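Local coordinates for protein putative histidinol-phosphate aminotransferase (Erwinia carotovora atroseptica, PDB 3LY1) that probably transfers amino groups with the help of pyridoxal 5'-phosphate, which it binds, as a putative histidinol-phosphate aminotransferase, at residues T308-A313 with A342-E347; F127-L132 with T156-D161. All coordinates share one frame; numbering follows the deposited sequence.

Contact 1. Residues T308-A313 with A342-E347; sequences THMADA and ADTMRE
Between residues 308-313 and 342-347 the backbones draw nearest at Ala313, just past the end of helix 303-312, and Thr344, whose CA atoms are 8.3 Å apart. Backbones so far apart meet through side chains alone, chiefly that of Met310, a selenomethionine. Its CB sets off across the line to the other helix, but a bend at chi2 (-70°) turns the chain and an extended chi3 carries the terminal methyl on to helix 335-350. There the methyl CE lies 3.5 Å from CG of Met345, also a selenomethionine, and 3.8 Å from CG2 of Thr344. The two selenomethionine side chains cross at about a right angle, whereas Met310 and Thr344 run past each other in opposite directions. Both helices belong to the C-terminal part of this class I and II aminotransferase chain, away from the cofactor, and helix 335-350 also packs on the long helix 259-283, where Met345 reaches Leu276, Leu280 and Leu283. Thr344 presents its methyl to the contact because CG2 stands opposite the backbone N; its OG1 instead bonds to the carbonyl O of Trp340, one turn back. At the border, CB of Ala313 approaches the same CG2 of Thr344 at 4.5 Å. Met310 leans on Phe348 as well, one turn beyond Thr344.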
loop_
_atom_site.group_PDB
_atom_site.type_symbol
_atom_site.label_atom_id
_atom_site.label_comp_id
_atom_site.label_asym_id
_atom_site.label_seq_id
_atom_site.Cartn_x
_atom_site.Cartn_y
_atom_site.Cartn_z
ATOM N N THR A 308 6.632 -17.974 -26.869
ATOM C CA THR A 308 5.906 -17.371 -27.994
ATOM C C THR A 308 4.885 -18.346 -28.545
ATOM O O THR A 308 3.759 -17.946 -28.855
ATOM C CB THR A 308 6.849 -16.887 -29.144
ATOM O OG1 THR A 308 7.679 -15.827 -28.659
ATOM C CG2 THR A 308 6.032 -16.355 -30.341
ATOM N N HIS A 309 5.258 -19.625 -28.668
ATOM C CA HIS A 309 4.312 -20.624 -29.176
ATOM C C HIS A 309 3.132 -20.859 -28.224
ATOM O O HIS A 309 1.981 -20.973 -28.645
ATOM C CB HIS A 309 5.013 -21.934 -29.547
ATOM C CG HIS A 309 5.945 -21.808 -30.722
ATOM N ND1 HIS A 309 7.246 -22.264 -30.699
ATOM C CD2 HIS A 309 5.767 -21.253 -31.946
ATOM C CE1 HIS A 309 7.833 -21.989 -31.853
ATOM N NE2 HIS A 309 6.957 -21.376 -32.628
HETATM N N MSE A 310 3.419 -20.891 -26.932
HETATM C CA MSE A 310 2.364 -21.008 -25.931
HETATM C C MSE A 310 1.462 -19.746 -25.921
HETATM O O MSE A 310 0.241 -19.876 -25.877
HETATM C CB MSE A 310 2.965 -21.312 -24.550
HETATM C CG MSE A 310 3.272 -22.826 -24.334
HETATM SE SE MSE A 310 1.582 -23.812 -24.186
HETATM C CE MSE A 310 2.246 -25.641 -24.218
ATOM N N ALA A 311 2.044 -18.538 -25.997
ATOM C CA ALA A 311 1.219 -17.305 -26.080
ATOM C C ALA A 311 0.272 -17.381 -27.271
ATOM O O ALA A 311 -0.900 -17.004 -27.155
ATOM C CB ALA A 311 2.067 -16.024 -26.176
ATOM N N ASP A 312 0.785 -17.873 -28.400
ATOM C CA ASP A 312 0.004 -17.963 -29.643
ATOM C C ASP A 312 -1.117 -18.994 -29.533
ATOM O O ASP A 312 -2.118 -18.868 -30.226
ATOM C CB ASP A 312 0.893 -18.298 -30.858
ATOM C CG ASP A 312 1.843 -17.150 -31.251
ATOM O OD1 ASP A 312 1.639 -15.983 -30.804
ATOM O OD2 ASP A 312 2.816 -17.434 -32.004
ATOM N N ALA A 313 -0.929 -20.016 -28.701
ATOM C CA ALA A 313 -1.962 -21.004 -28.415
ATOM C C ALA A 313 -2.887 -20.570 -27.270
ATOM O O ALA A 313 -3.747 -21.358 -26.860
ATOM C CB ALA A 313 -1.346 -22.325 -28.079
ATOM N N ALA A 342 -1.356 -29.522 -20.641
ATOM C CA ALA A 342 -0.628 -30.775 -20.758
ATOM C C ALA A 342 -0.835 -31.407 -22.135
ATOM O O ALA A 342 0.116 -31.816 -22.788
ATOM C CB ALA A 342 -1.054 -31.766 -19.665
ATOM N N ASP A 343 -2.078 -31.478 -22.601
ATOM C CA ASP A 343 -2.276 -32.024 -23.916
ATOM C C ASP A 343 -1.714 -31.128 -25.034
ATOM O O ASP A 343 -1.260 -31.657 -26.036
ATOM C CB ASP A 343 -3.720 -32.362 -24.130
ATOM C CG ASP A 343 -4.159 -33.513 -23.259
ATOM O OD1 ASP A 343 -3.315 -34.410 -23.012
ATOM O OD2 ASP A 343 -5.321 -33.498 -22.826
ATOM N N THR A 344 -1.732 -29.797 -24.864
ATOM C CA THR A 344 -1.091 -28.885 -25.820
ATOM C C THR A 344 0.435 -29.154 -25.881
ATOM O O THR A 344 1.056 -29.173 -26.956
ATOM C CB THR A 344 -1.398 -27.402 -25.479
ATOM O OG1 THR A 344 -2.816 -27.192 -25.529
ATOM C CG2 THR A 344 -0.747 -26.455 -26.466
HETATM N N MSE A 345 1.038 -29.367 -24.720
HETATM C CA MSE A 345 2.435 -29.745 -24.650
HETATM C C MSE A 345 2.720 -31.051 -25.447
HETATM O O MSE A 345 3.653 -31.091 -26.258
HETATM C CB MSE A 345 2.837 -29.906 -23.182
HETATM C CG MSE A 345 2.788 -28.621 -22.402
HETATM SE SE MSE A 345 3.032 -28.923 -20.496
HETATM C CE MSE A 345 4.810 -29.693 -20.485
ATOM N N ARG A 346 1.873 -32.081 -25.275
ATOM C CA ARG A 346 2.029 -33.319 -26.038
ATOM C C ARG A 346 1.955 -33.066 -27.523
ATOM O O ARG A 346 2.719 -33.656 -28.291
ATOM C CB ARG A 346 1.004 -34.378 -25.612
ATOM C CG ARG A 346 1.273 -34.920 -24.232
ATOM C CD ARG A 346 0.101 -35.834 -23.755
ATOM N NE ARG A 346 0.380 -36.373 -22.429
ATOM C CZ ARG A 346 -0.137 -35.926 -21.286
ATOM N NH1 ARG A 346 -1.045 -34.948 -21.275
ATOM N NH2 ARG A 346 0.225 -36.486 -20.138
ATOM N N GLU A 347 1.065 -32.161 -27.929
ATOM C CA GLU A 347 0.915 -31.822 -29.338
ATOM C C GLU A 347 2.112 -31.022 -29.857
ATOM O O GLU A 347 2.535 -31.212 -31.018
ATOM C CB GLU A 347 -0.366 -31.027 -29.583
ATOM C CG GLU A 347 -1.644 -31.834 -29.432
ATOM C CD GLU A 347 -1.753 -32.942 -30.465
ATOM O OE1 GLU A 347 -1.881 -32.626 -31.680
ATOM O OE2 GLU A 347 -1.686 -34.124 -30.060
#

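Contact 2. Residues F127-L132 with T156-D161; sequences FDIEGL and TITPAD
Thr158 is the residue on which both Phe127 and Ile129 converge, its hydroxyl meeting the first and its methyl the second. The polar link is a water bridge: the water accepts from the backbone N of Phe127 at 2.8 Å and donates to OG1 of Thr158 at 2.9 Å. It joins the two segments where their backbones draw nearest, the CA atoms of Phe127 and Thr158 being 7.1 Å apart. The same hydroxyl oxygen lies obliquely to the phenyl ring, 3.2 Å from CD2 of Phe127, and the two side chains cross at about a right angle. The apolar part joins Ile129 and Thr158, whose side chains reach toward each other tip to tip, CG2 of Thr158 lying 3.9 Å from CG1 of Ile129 and 4.1 Å from its CD1. A chi1 of -59° divides the threonine's two branches between these tasks, setting the methyl anti to the backbone N and the hydroxyl beside that N.

Each segment runs from loop into the start of a helix, 129-137 and 160-168, in the part of the chain that forms the mixed seven-stranded sheet of the PLP-dependent aminotransferase fold. Phe127 also touches Pro98 at the end of strand 94-98, and its side chain lies about 9 Å from the bound pyridoxal phosphate, so the contact sits near the cofactor site but not in it.

A capping bond closes the start of helix 129-137. Asp128 is the N-cap, its OD1 accepting from the backbone N of Gly131 at 2.9 Å from well above the carboxylate plane. Pro159 occupies the equivalent position before helix 160-168, while the backbone N of Thr158 donates to OD1 of Asn149, tying residues 156-161 to the loop that follows strand 143-148.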
loop_
_atom_site.group_PDB
_atom_site.type_symbol
_atom_site.label_atom_id
_atom_site.label_comp_id
_atom_site.label_asym_id
_atom_site.label_seq_id
_atom_site.Cartn_x
_atom_site.Cartn_y
_atom_site.Cartn_z
ATOM N N PHE A 127 19.490 -24.423 -2.587
ATOM C CA PHE A 127 20.269 -23.412 -1.936
ATOM C C PHE A 127 21.579 -24.038 -1.468
ATOM O O PHE A 127 21.574 -25.156 -0.991
ATOM C CB PHE A 127 19.545 -22.895 -0.697
ATOM C CG PHE A 127 18.372 -22.000 -0.963
ATOM C CD1 PHE A 127 17.898 -21.747 -2.233
ATOM C CD2 PHE A 127 17.695 -21.447 0.117
ATOM C CE1 PHE A 127 16.793 -20.901 -2.401
ATOM C CE2 PHE A 127 16.596 -20.628 -0.063
ATOM C CZ PHE A 127 16.144 -20.370 -1.305
ATOM N N ASP A 128 22.686 -23.327 -1.628
ATOM C CA ASP A 128 23.937 -23.713 -0.996
ATOM C C ASP A 128 23.972 -23.034 0.384
ATOM O O ASP A 128 24.567 -21.957 0.544
ATOM C CB ASP A 128 25.114 -23.313 -1.883
ATOM C CG ASP A 128 26.466 -23.646 -1.271
ATOM O OD1 ASP A 128 26.529 -24.274 -0.212
ATOM O OD2 ASP A 128 27.497 -23.252 -1.856
ATOM N N ILE A 129 23.335 -23.667 1.379
ATOM C CA ILE A 129 23.300 -23.082 2.724
ATOM C C ILE A 129 24.697 -22.854 3.309
ATOM O O ILE A 129 24.960 -21.790 3.901
ATOM C CB ILE A 129 22.426 -23.887 3.698
ATOM C CG1 ILE A 129 20.974 -23.792 3.226
ATOM C CG2 ILE A 129 22.511 -23.247 5.100
ATOM C CD1 ILE A 129 20.389 -22.384 3.401
ATOM N N GLU A 130 25.607 -23.806 3.113
ATOM C CA GLU A 130 26.992 -23.602 3.577
ATOM C C GLU A 130 27.655 -22.391 2.904
ATOM O O GLU A 130 28.355 -21.613 3.568
ATOM C CB GLU A 130 27.846 -24.848 3.431
ATOM C CG GLU A 130 27.439 -26.034 4.326
ATOM C CD GLU A 130 27.426 -25.708 5.843
ATOM O OE1 GLU A 130 28.260 -24.901 6.314
ATOM O OE2 GLU A 130 26.572 -26.270 6.563
ATOM N N GLY A 131 27.388 -22.186 1.622
ATOM C CA GLY A 131 27.889 -20.992 0.917
ATOM C C GLY A 131 27.316 -19.680 1.441
ATOM O O GLY A 131 28.011 -18.696 1.557
ATOM N N LEU A 132 26.032 -19.681 1.756
ATOM C CA LEU A 132 25.355 -18.516 2.326
ATOM C C LEU A 132 25.899 -18.205 3.730
ATOM O O LEU A 132 26.173 -17.055 4.061
ATOM C CB LEU A 132 23.834 -18.741 2.354
ATOM C CG LEU A 132 23.154 -18.889 0.976
ATOM C CD1 LEU A 132 21.889 -19.738 1.009
ATOM C CD2 LEU A 132 22.865 -17.534 0.366
ATOM N N THR A 156 11.174 -25.302 -4.718
ATOM C CA THR A 156 11.684 -26.244 -3.737
ATOM C C THR A 156 11.706 -25.643 -2.340
ATOM O O THR A 156 11.716 -24.430 -2.165
ATOM C CB THR A 156 13.087 -26.691 -4.107
ATOM O OG1 THR A 156 13.944 -25.535 -4.309
ATOM C CG2 THR A 156 13.010 -27.523 -5.427
ATOM N N ILE A 157 11.735 -26.524 -1.352
ATOM C CA ILE A 157 11.993 -26.129 0.036
ATOM C C ILE A 157 13.426 -26.448 0.456
ATOM O O ILE A 157 14.090 -27.326 -0.121
ATOM C CB ILE A 157 10.989 -26.771 1.023
ATOM C CG1 ILE A 157 11.056 -28.305 1.002
ATOM C CG2 ILE A 157 9.562 -26.242 0.746
ATOM C CD1 ILE A 157 12.042 -28.941 2.036
ATOM N N THR A 158 13.887 -25.694 1.450
ATOM C CA THR A 158 15.119 -25.956 2.165
ATOM C C THR A 158 14.689 -26.581 3.488
ATOM O O THR A 158 13.868 -26.023 4.194
ATOM C CB THR A 158 15.864 -24.655 2.418
ATOM O OG1 THR A 158 16.147 -24.030 1.158
ATOM C CG2 THR A 158 17.205 -24.911 3.179
ATOM N N PRO A 159 15.207 -27.777 3.815
ATOM C CA PRO A 159 14.811 -28.398 5.098
ATOM C C PRO A 159 14.994 -27.514 6.335
ATOM O O PRO A 159 16.007 -26.812 6.465
ATOM C CB PRO A 159 15.718 -29.620 5.179
ATOM C CG PRO A 159 16.100 -29.923 3.777
ATOM C CD PRO A 159 16.229 -28.573 3.124
ATOM N N ALA A 160 14.045 -27.577 7.267
ATOM C CA ALA A 160 14.160 -26.776 8.492
ATOM C C ALA A 160 15.428 -27.065 9.305
ATOM O O ALA A 160 15.985 -26.138 9.936
ATOM C CB ALA A 160 12.939 -26.939 9.358
ATOM N N ASP A 161 15.931 -28.302 9.269
ATOM C CA ASP A 161 17.103 -28.627 10.087
ATOM C C ASP A 161 18.409 -28.052 9.531
ATOM O O ASP A 161 19.448 -28.122 10.167
ATOM C CB ASP A 161 17.195 -30.132 10.410
ATOM C CG ASP A 161 17.441 -31.015 9.197
ATOM O OD1 ASP A 161 17.596 -30.482 8.065
ATOM O OD2 ASP A 161 17.508 -32.269 9.386
HETATM O O HOH W 1 17.243 -25.361 -1.131
#

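In the fold
From the N terminus, the chain lays down strands 71-74, 94-98 and 115-119 of the seven-stranded sheet before entering the first segment of contact 2. Helix 129-137 and strand 143-148 follow before residues 156-161 return to close that loop, 23 residues intervening. The chain then adds strands 174-179, 205-210 and 223-226 and the long helix 259-283. Contact 1 opens on helix 303-312 and closes on helix 335-350, with strand 327-331 between them. The two loops therefore follow in series, neither nesting nor crossing. Their centres are 34 Å apart: contact 2 ties together two helix entrances beside the large sheet, contact 1 two helices near the C terminus.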